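PDB 3ZRP: serine-pyruvate aminotransferase (AgxT) from Sulfolobus solfataricus, which probably transfers the amino group between L-serine and pyruvate, and between alanine and glyoxylate, using pyridoxal 5'-phosphate as cofactor. Local coordinates for residues I80-N85 and L130-H135. Residues are numbered along the deposited sequence; the frame is centred on the assembly and turned at random.
Sequences ILVVSN and LVALTH
Leu-81 pairs with Leu-130 and Ala-132, and Val-83 with Ala-132, in a short parallel ladder between strands 79-83 and 128-134. Leu-81 N donates to Leu-130 O over 2.9 Å, Leu-81 O accepts from Ala-132 N, and Val-83 N reaches Ala-132 O with an N-H...O angle of 172°. CA-H...O contacts reinforce the ladder, such as Val-131 CA to Leu-81 O at 3.2 Å. On one face, Val-82 CG2 lies 4.3 Å from the small methyl of Ala-132, CB. On the other, Val-83 CG2 packs 3.7 Å from Leu-133 CD2 and also touches the CG1 methyl of Val-131. Leu-133 CB leaves its backbone turned from the facing strand; chi1 of -53° sets CG beside the backbone N, and chi2 of -177° then sends CD1 away and brings CD2 against Val-83.

Past Val-83 the strands splay and water takes over the pairing. One molecule donates to Val-83 O (2.7 Å) and accepts from Thr-134 N; a second links Asn-85 N to Thr-134 OG1, and a third receives Asn-85 ND2 at 2.7 Å while donating to Thr-134 O. Asn-85 is held further by Glu-144, through ND2, and by Val-114 N, at OD1. Helix 116-125 covers Leu-81 and Val-83, while strands 102-106 and 157-163 flank the pair.

Both strands belong to the parallel part of the mixed seven-stranded sheet in the large domain of fold-type I pyridoxal-phosphate enzymes. Their C-terminal ends open toward the cofactor, which lies about 4 Å from the side chain of Thr-134.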
loop_
_atom_site.group_PDB
_atom_site.type_symbol
_atom_site.label_atom_id
_atom_site.label_comp_id
_atom_site.label_asym_id
_atom_site.label_seq_id
_atom_site.Cartn_x
_atom_site.Cartn_y
_atom_site.Cartn_z
ATOM N N ILE A 80 3.073 -8.775 -25.842
ATOM C CA ILE A 80 3.613 -9.326 -24.603
ATOM C C ILE A 80 3.555 -10.851 -24.677
ATOM O O ILE A 80 2.512 -11.446 -25.017
ATOM C CB ILE A 80 2.779 -8.854 -23.356
ATOM C CG1 ILE A 80 2.810 -7.325 -23.218
ATOM C CG2 ILE A 80 3.249 -9.587 -22.058
ATOM C CD1 ILE A 80 1.774 -6.787 -22.208
ATOM N N LEU A 81 4.663 -11.467 -24.301
ATOM C CA LEU A 81 4.740 -12.921 -24.067
ATOM C C LEU A 81 4.939 -13.218 -22.570
ATOM O O LEU A 81 5.924 -12.787 -21.964
ATOM C CB LEU A 81 5.899 -13.532 -24.866
ATOM C CG LEU A 81 6.029 -15.058 -24.688
ATOM C CD1 LEU A 81 4.885 -15.809 -25.354
ATOM C CD2 LEU A 81 7.398 -15.529 -25.192
ATOM N N VAL A 82 3.973 -13.916 -21.991
ATOM C CA VAL A 82 4.045 -14.375 -20.594
ATOM C C VAL A 82 4.427 -15.851 -20.538
ATOM O O VAL A 82 3.775 -16.706 -21.142
ATOM C CB VAL A 82 2.689 -14.204 -19.892
ATOM C CG1 VAL A 82 2.759 -14.761 -18.434
ATOM C CG2 VAL A 82 2.289 -12.741 -19.899
ATOM N N VAL A 83 5.479 -16.138 -19.786
ATOM C CA VAL A 83 5.926 -17.519 -19.547
ATOM C C VAL A 83 5.421 -17.930 -18.163
ATOM O O VAL A 83 6.043 -17.589 -17.158
ATOM C CB VAL A 83 7.460 -17.585 -19.611
ATOM C CG1 VAL A 83 7.926 -19.027 -19.402
ATOM C CG2 VAL A 83 7.974 -17.066 -21.029
ATOM N N SER A 84 4.279 -18.615 -18.126
ATOM C CA SER A 84 3.574 -18.944 -16.896
ATOM C C SER A 84 3.627 -20.421 -16.474
ATOM O O SER A 84 3.087 -21.310 -17.157
ATOM C CB SER A 84 2.115 -18.562 -17.027
ATOM O OG SER A 84 1.405 -19.021 -15.892
ATOM N N ASN A 85 4.245 -20.646 -15.317
ATOM C CA ASN A 85 4.304 -21.968 -14.703
ATOM C C ASN A 85 3.201 -22.249 -13.700
ATOM O O ASN A 85 3.187 -23.313 -13.089
ATOM C CB ASN A 85 5.657 -22.186 -14.043
ATOM C CG ASN A 85 6.774 -22.052 -15.010
ATOM O OD1 ASN A 85 6.643 -22.470 -16.171
ATOM N ND2 ASN A 85 7.875 -21.456 -14.581
ATOM N N LEU A 130 7.708 -7.223 -24.885
ATOM C CA LEU A 130 7.982 -7.569 -23.494
ATOM C C LEU A 130 7.759 -9.048 -23.206
ATOM O O LEU A 130 6.736 -9.627 -23.605
ATOM C CB LEU A 130 7.114 -6.710 -22.555
ATOM C CG LEU A 130 7.393 -6.846 -21.063
ATOM C CD1 LEU A 130 7.393 -5.466 -20.416
ATOM C CD2 LEU A 130 6.351 -7.778 -20.389
ATOM N N VAL A 131 8.720 -9.642 -22.493
ATOM C CA VAL A 131 8.599 -11.003 -22.004
ATOM C C VAL A 131 8.566 -10.988 -20.466
ATOM O O VAL A 131 9.427 -10.390 -19.830
ATOM C CB VAL A 131 9.769 -11.912 -22.510
ATOM C CG1 VAL A 131 9.587 -13.335 -21.970
ATOM C CG2 VAL A 131 9.806 -11.898 -24.047
ATOM N N ALA A 132 7.562 -11.654 -19.899
ATOM C CA ALA A 132 7.391 -11.761 -18.455
ATOM C C ALA A 132 7.701 -13.170 -17.978
ATOM O O ALA A 132 7.100 -14.159 -18.460
ATOM C CB ALA A 132 5.931 -11.368 -18.031
ATOM N N LEU A 133 8.605 -13.254 -16.999
ATOM C CA LEU A 133 9.000 -14.526 -16.385
ATOM C C LEU A 133 8.617 -14.527 -14.893
ATOM O O LEU A 133 8.483 -13.457 -14.290
ATOM C CB LEU A 133 10.508 -14.709 -16.521
ATOM C CG LEU A 133 11.194 -14.588 -17.888
ATOM C CD1 LEU A 133 12.678 -14.904 -17.697
ATOM C CD2 LEU A 133 10.585 -15.556 -18.889
ATOM N N THR A 134 8.448 -15.719 -14.309
ATOM C CA THR A 134 8.330 -15.871 -12.851
ATOM C C THR A 134 9.536 -16.630 -12.348
ATOM O O THR A 134 9.729 -17.808 -12.740
ATOM C CB THR A 134 7.072 -16.681 -12.484
ATOM O OG1 THR A 134 5.954 -16.163 -13.207
ATOM C CG2 THR A 134 6.788 -16.638 -10.958
ATOM N N HIS A 135 10.322 -16.017 -11.449
ATOM C CA HIS A 135 11.529 -16.711 -10.951
ATOM C C HIS A 135 11.161 -17.967 -10.141
ATOM O O HIS A 135 11.609 -19.083 -10.446
ATOM C CB HIS A 135 12.445 -15.777 -10.186
ATOM C CG HIS A 135 13.839 -16.295 -10.029
ATOM N ND1 HIS A 135 14.855 -15.532 -9.496
ATOM C CD2 HIS A 135 14.403 -17.477 -10.402
ATOM C CE1 HIS A 135 15.981 -16.229 -9.521
ATOM N NE2 HIS A 135 15.731 -17.414 -10.060
HETATM O O HOH W 1 8.358 -18.103 -15.902
HETATM O O HOH W 2 4.712 -18.721 -13.183
HETATM O O HOH W 3 8.506 -20.334 -12.262
#